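Long-range contact in pectate lyase/Amb allergen (Acidovorax citrulli, PDB 4HWV), which probably cleaves pectate as a secreted, calcium-dependent lyase of polysaccharide lyase family 1: residues L371-S385 and S418-N432. Residues are numbered along the deposited sequence; the frame is centred on the assembly and turned at random. Where two conformers were deposited one is given.
Sequences LGQSGKVHAENNVVS and SECASTFYDSGTVLN
The side chain of K376 reaches past T423 to the backbone carbonyls of E419 and A421. Its chain bends only at the last torsion (chi4 63°). NZ then donates to E419 O at 2.7 Å, from above that carbonyl plane, and to S374 O in its own segment. Two backbone carbonyls hold the ammonium group, and A421 O adds a weak bond. Nearby, S374 OG bonds to C420 O at 2.7 Å, and S374 N to S422 OG. C420 is disulfide-bonded to C411.

Strands 376-380 and 423-427 run parallel, 4° apart, bonded from T423 N to G375 O through to N381 N and S427 O. The tight side faces the interior of the right-handed beta-helix. There V377 CG1 meets F424 CE2 at 3.7 Å, and L371 CD2 lies 3.9 Å from F424 CB. Past the turn at N381 and G428 the pairing resumes from V430 N to N382 O. V384 CG1 touches the partly exposed L431 at CD1, 3.6 Å away.

The other side faces outward and is hydrated; Y425 and S427 are partly exposed. The H378 and Y425 rings form an offset stack, centroids 4.3 Å apart and planes at 11°, and H378 also packs on P456. Water joins E380 OE2 to Y425 OH, and another joins N381 OD1 to S427 OG. H347 and Y462 hold E380 OE1; N381 ND2 bonds to E465 O.

The two segments belong to neighbouring coils near one end of the beta-helix. Strand 345-356 flanks 376-387, and helix 438-445 packs on L371 and F424.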
loop_
_atom_site.group_PDB
_atom_site.type_symbol
_atom_site.label_atom_id
_atom_site.label_comp_id
_atom_site.label_asym_id
_atom_site.label_seq_id
_atom_site.Cartn_x
_atom_site.Cartn_y
_atom_site.Cartn_z
ATOM N N LEU A 371 28.324 -1.751 11.961
ATOM C CA LEU A 371 29.074 -1.459 13.185
ATOM C C LEU A 371 29.315 0.042 13.236
ATOM O O LEU A 371 30.211 0.552 12.565
ATOM C CB LEU A 371 30.413 -2.208 13.209
ATOM C CG LEU A 371 31.346 -1.862 14.375
ATOM C CD1 LEU A 371 30.696 -2.142 15.711
ATOM C CD2 LEU A 371 32.668 -2.628 14.241
ATOM N N GLY A 372 28.487 0.749 13.993
ATOM C CA GLY A 372 28.690 2.158 14.231
ATOM C C GLY A 372 29.518 2.424 15.467
ATOM O O GLY A 372 30.114 1.519 16.065
ATOM N N GLN A 373 29.544 3.695 15.844
ATOM C CA GLN A 373 30.488 4.176 16.844
ATOM C C GLN A 373 30.350 3.446 18.167
ATOM O O GLN A 373 29.305 3.541 18.806
ATOM C CB GLN A 373 30.273 5.662 17.076
ATOM C CG GLN A 373 31.391 6.291 17.900
ATOM C CD GLN A 373 32.722 6.231 17.211
ATOM O OE1 GLN A 373 32.810 6.391 15.995
ATOM N NE2 GLN A 373 33.779 6.000 17.988
ATOM N N SER A 374 31.403 2.726 18.562
ATOM C CA SER A 374 31.458 1.997 19.842
ATOM C C SER A 374 30.399 0.900 19.963
ATOM O O SER A 374 30.129 0.400 21.053
ATOM C CB SER A 374 31.392 2.940 21.045
ATOM O OG SER A 374 32.509 3.813 21.065
ATOM N N GLY A 375 29.808 0.503 18.841
ATOM C CA GLY A 375 28.909 -0.634 18.844
ATOM C C GLY A 375 29.677 -1.918 19.104
ATOM O O GLY A 375 30.873 -2.022 18.836
ATOM N N LYS A 376 28.974 -2.915 19.619
ATOM C CA LYS A 376 29.583 -4.212 19.889
ATOM C C LYS A 376 28.608 -5.268 19.386
ATOM O O LYS A 376 27.651 -5.650 20.074
ATOM C CB LYS A 376 29.917 -4.350 21.377
ATOM C CG LYS A 376 30.924 -3.281 21.840
ATOM C CD LYS A 376 31.203 -3.303 23.321
ATOM C CE LYS A 376 31.999 -2.052 23.699
ATOM N NZ LYS A 376 31.199 -0.806 23.436
ATOM N N VAL A 377 28.831 -5.685 18.149
ATOM C CA VAL A 377 27.877 -6.504 17.409
ATOM C C VAL A 377 28.311 -7.959 17.415
ATOM O O VAL A 377 29.481 -8.279 17.181
ATOM C CB VAL A 377 27.731 -5.990 15.955
ATOM C CG1 VAL A 377 26.831 -6.899 15.152
ATOM C CG2 VAL A 377 27.216 -4.553 15.957
ATOM N N HIS A 378 27.363 -8.847 17.711
ATOM C CA HIS A 378 27.645 -10.284 17.759
ATOM C C HIS A 378 26.576 -10.962 16.901
ATOM O O HIS A 378 25.397 -10.962 17.272
ATOM C CB HIS A 378 27.558 -10.777 19.212
ATOM C CG HIS A 378 28.165 -12.124 19.445
ATOM N ND1 HIS A 378 29.470 -12.279 19.852
ATOM C CD2 HIS A 378 27.639 -13.375 19.361
ATOM C CE1 HIS A 378 29.733 -13.568 19.985
ATOM N NE2 HIS A 378 28.637 -14.253 19.707
ATOM N N ALA A 379 26.984 -11.526 15.765
ATOM C CA ALA A 379 26.036 -12.058 14.778
ATOM C C ALA A 379 26.253 -13.551 14.594
ATOM O O ALA A 379 27.352 -13.969 14.256
ATOM C CB ALA A 379 26.221 -11.348 13.438
ATOM N N GLU A 380 25.204 -14.348 14.788
ATOM C CA GLU A 380 25.338 -15.802 14.681
ATOM C C GLU A 380 24.219 -16.432 13.866
ATOM O O GLU A 380 23.036 -16.180 14.125
ATOM C CB GLU A 380 25.358 -16.450 16.072
ATOM C CG GLU A 380 26.617 -16.114 16.866
ATOM C CD GLU A 380 26.518 -16.447 18.335
ATOM O OE1 GLU A 380 25.471 -16.154 18.941
ATOM O OE2 GLU A 380 27.504 -16.979 18.883
ATOM N N ASN A 381 24.607 -17.291 12.922
ATOM C CA ASN A 381 23.653 -18.128 12.187
ATOM C C ASN A 381 22.483 -17.349 11.588
ATOM O O ASN A 381 21.318 -17.745 11.695
ATOM C CB ASN A 381 23.170 -19.312 13.041
ATOM C CG ASN A 381 24.300 -20.274 13.386
ATOM O OD1 ASN A 381 25.486 -19.922 13.346
ATOM N ND2 ASN A 381 23.925 -21.489 13.758
ATOM N N ASN A 382 22.820 -16.239 10.947
ATOM C CA ASN A 382 21.846 -15.477 10.172
ATOM C C ASN A 382 21.921 -15.933 8.721
ATOM O O ASN A 382 23.016 -16.207 8.203
ATOM C CB ASN A 382 22.137 -13.981 10.255
ATOM C CG ASN A 382 21.987 -13.445 11.673
ATOM O OD1 ASN A 382 20.871 -13.254 12.148
ATOM N ND2 ASN A 382 23.108 -13.212 12.355
ATOM N N VAL A 383 20.761 -15.995 8.070
ATOM C CA VAL A 383 20.678 -16.326 6.650
ATOM C C VAL A 383 20.275 -15.102 5.861
ATOM O O VAL A 383 19.352 -14.399 6.252
ATOM C CB VAL A 383 19.654 -17.432 6.406
ATOM C CG1 VAL A 383 19.464 -17.678 4.900
ATOM C CG2 VAL A 383 20.065 -18.693 7.122
ATOM N N VAL A 384 20.973 -14.871 4.752
ATOM C CA VAL A 384 20.686 -13.755 3.872
ATOM C C VAL A 384 20.416 -14.271 2.460
ATOM O O VAL A 384 21.250 -14.973 1.875
ATOM C CB VAL A 384 21.870 -12.737 3.844
ATOM C CG1 VAL A 384 21.542 -11.534 2.951
ATOM C CG2 VAL A 384 22.247 -12.308 5.251
ATOM N N SER A 385 19.239 -13.939 1.941
ATOM C CA SER A 385 18.919 -14.152 0.536
ATOM C C SER A 385 18.854 -12.785 -0.112
ATOM O O SER A 385 17.932 -12.017 0.156
ATOM C CB SER A 385 17.559 -14.823 0.388
ATOM O OG SER A 385 17.181 -14.860 -0.979
ATOM N N SER A 418 37.723 -0.055 27.158
ATOM C CA SER A 418 37.034 -1.277 26.737
ATOM C C SER A 418 35.577 -0.998 26.368
ATOM O O SER A 418 35.064 -1.528 25.388
ATOM C CB SER A 418 37.125 -2.376 27.802
ATOM O OG SER A 418 36.515 -1.984 29.022
ATOM N N GLU A 419 34.912 -0.153 27.146
ATOM C CA GLU A 419 33.515 0.169 26.871
ATOM C C GLU A 419 33.361 1.014 25.610
ATOM O O GLU A 419 32.278 1.094 25.046
ATOM C CB GLU A 419 32.886 0.896 28.050
ATOM C CG GLU A 419 32.794 0.064 29.308
ATOM C CD GLU A 419 32.222 0.861 30.462
ATOM O OE1 GLU A 419 30.985 0.807 30.672
ATOM O OE2 GLU A 419 33.003 1.547 31.158
ATOM N N CYS A 420 34.446 1.645 25.168
ATOM C CA CYS A 420 34.383 2.517 24.004
ATOM C C CYS A 420 34.852 1.849 22.715
ATOM O O CYS A 420 34.802 2.450 21.647
ATOM C CB CYS A 420 35.136 3.821 24.291
ATOM S SG CYS A 420 34.374 4.694 25.681
ATOM N N ALA A 421 35.292 0.600 22.811
ATOM C CA ALA A 421 35.702 -0.123 21.623
ATOM C C ALA A 421 34.517 -0.349 20.682
ATOM O O ALA A 421 33.371 -0.442 21.125
ATOM C CB ALA A 421 36.336 -1.462 22.011
ATOM N N SER A 422 34.816 -0.441 19.387
ATOM C CA SER A 422 33.852 -0.798 18.358
ATOM C C SER A 422 34.243 -2.187 17.901
ATOM O O SER A 422 35.324 -2.361 17.336
ATOM C CB SER A 422 33.946 0.156 17.166
ATOM O OG SER A 422 33.714 1.503 17.545
ATOM N N THR A 423 33.393 -3.183 18.146
ATOM C CA THR A 423 33.772 -4.567 17.877
ATOM C C THR A 423 32.699 -5.325 17.107
ATOM O O THR A 423 31.505 -5.020 17.199
ATOM C CB THR A 423 34.120 -5.335 19.178
ATOM O OG1 THR A 423 32.931 -5.582 19.936
ATOM C CG2 THR A 423 35.099 -4.545 20.035
ATOM N N PHE A 424 33.139 -6.300 16.327
ATOM C CA PHE A 424 32.224 -7.090 15.507
ATOM C C PHE A 424 32.654 -8.548 15.501
ATOM O O PHE A 424 33.831 -8.862 15.298
ATOM C CB PHE A 424 32.182 -6.535 14.073
ATOM C CG PHE A 424 31.193 -7.241 13.172
ATOM C CD1 PHE A 424 31.540 -8.415 12.506
ATOM C CD2 PHE A 424 29.925 -6.719 12.968
ATOM C CE1 PHE A 424 30.619 -9.055 11.665
ATOM C CE2 PHE A 424 29.010 -7.352 12.143
ATOM C CZ PHE A 424 29.355 -8.527 11.497
ATOM N N TYR A 425 31.697 -9.442 15.732
ATOM C CA TYR A 425 31.909 -10.876 15.650
ATOM C C TYR A 425 30.818 -11.462 14.776
ATOM O O TYR A 425 29.657 -11.103 14.910
ATOM C CB TYR A 425 31.828 -11.506 17.043
ATOM C CG TYR A 425 31.846 -13.021 17.043
ATOM C CD1 TYR A 425 30.662 -13.755 16.947
ATOM C CD2 TYR A 425 33.041 -13.720 17.169
ATOM C CE1 TYR A 425 30.669 -15.143 16.949
ATOM C CE2 TYR A 425 33.055 -15.107 17.185
ATOM C CZ TYR A 425 31.864 -15.814 17.076
ATOM O OH TYR A 425 31.877 -17.196 17.095
ATOM N N ASP A 426 31.175 -12.376 13.884
ATOM C CA ASP A 426 30.147 -13.225 13.279
ATOM C C ASP A 426 30.593 -14.661 13.115
ATOM O O ASP A 426 31.785 -14.960 12.968
ATOM C CB ASP A 426 29.577 -12.682 11.947
ATOM C CG ASP A 426 30.470 -12.980 10.737
ATOM O OD1 ASP A 426 31.680 -12.671 10.795
ATOM O OD2 ASP A 426 29.956 -13.499 9.708
ATOM N N SER A 427 29.604 -15.544 13.162
ATOM C CA SER A 427 29.803 -16.954 12.890
ATOM C C SER A 427 28.549 -17.475 12.202
ATOM O O SER A 427 27.439 -17.008 12.483
ATOM C CB SER A 427 30.032 -17.703 14.199
ATOM O OG SER A 427 30.295 -19.066 13.960
ATOM N N GLY A 428 28.710 -18.452 11.325
ATOM C CA GLY A 428 27.578 -19.099 10.707
ATOM C C GLY A 428 26.728 -18.260 9.765
ATOM O O GLY A 428 25.631 -18.674 9.430
ATOM N N THR A 429 27.229 -17.124 9.293
ATOM C CA THR A 429 26.468 -16.321 8.345
ATOM C C THR A 429 26.387 -17.053 7.010
ATOM O O THR A 429 27.413 -17.532 6.498
ATOM C CB THR A 429 27.134 -14.969 8.087
ATOM O OG1 THR A 429 27.296 -14.288 9.336
ATOM C CG2 THR A 429 26.260 -14.127 7.152
ATOM N N VAL A 430 25.188 -17.113 6.431
ATOM C CA VAL A 430 25.015 -17.688 5.102
ATOM C C VAL A 430 24.454 -16.634 4.169
ATOM O O VAL A 430 23.486 -15.965 4.507
ATOM C CB VAL A 430 24.092 -18.921 5.151
ATOM C CG1 VAL A 430 23.806 -19.468 3.739
ATOM C CG2 VAL A 430 24.739 -19.986 6.012
ATOM N N LEU A 431 25.107 -16.443 3.032
ATOM C CA LEU A 431 24.656 -15.505 2.017
ATOM C C LEU A 431 24.436 -16.279 0.733
ATOM O O LEU A 431 25.373 -16.878 0.185
ATOM C CB LEU A 431 25.697 -14.407 1.809
ATOM C CG LEU A 431 25.495 -13.465 0.625
ATOM C CD1 LEU A 431 24.165 -12.693 0.751
ATOM C CD2 LEU A 431 26.679 -12.511 0.510
ATOM N N ASN A 432 23.191 -16.299 0.269
ATOM C CA ASN A 432 22.844 -16.970 -0.982
ATOM C C ASN A 432 23.368 -18.396 -1.034
ATOM O O ASN A 432 23.941 -18.843 -2.024
ATOM C CB ASN A 432 23.299 -16.137 -2.186
ATOM C CG ASN A 432 22.547 -14.820 -2.264
ATOM O OD1 ASN A 432 21.436 -14.724 -1.743
ATOM N ND2 ASN A 432 23.138 -13.808 -2.880
HETATM O O HOH W 1 31.228 -7.740 19.400
HETATM O O HOH W 2 29.429 -18.334 17.627
HETATM O O HOH W 3 27.955 -20.560 14.224
HETATM O O HOH W 4 25.484 -14.698 11.294
#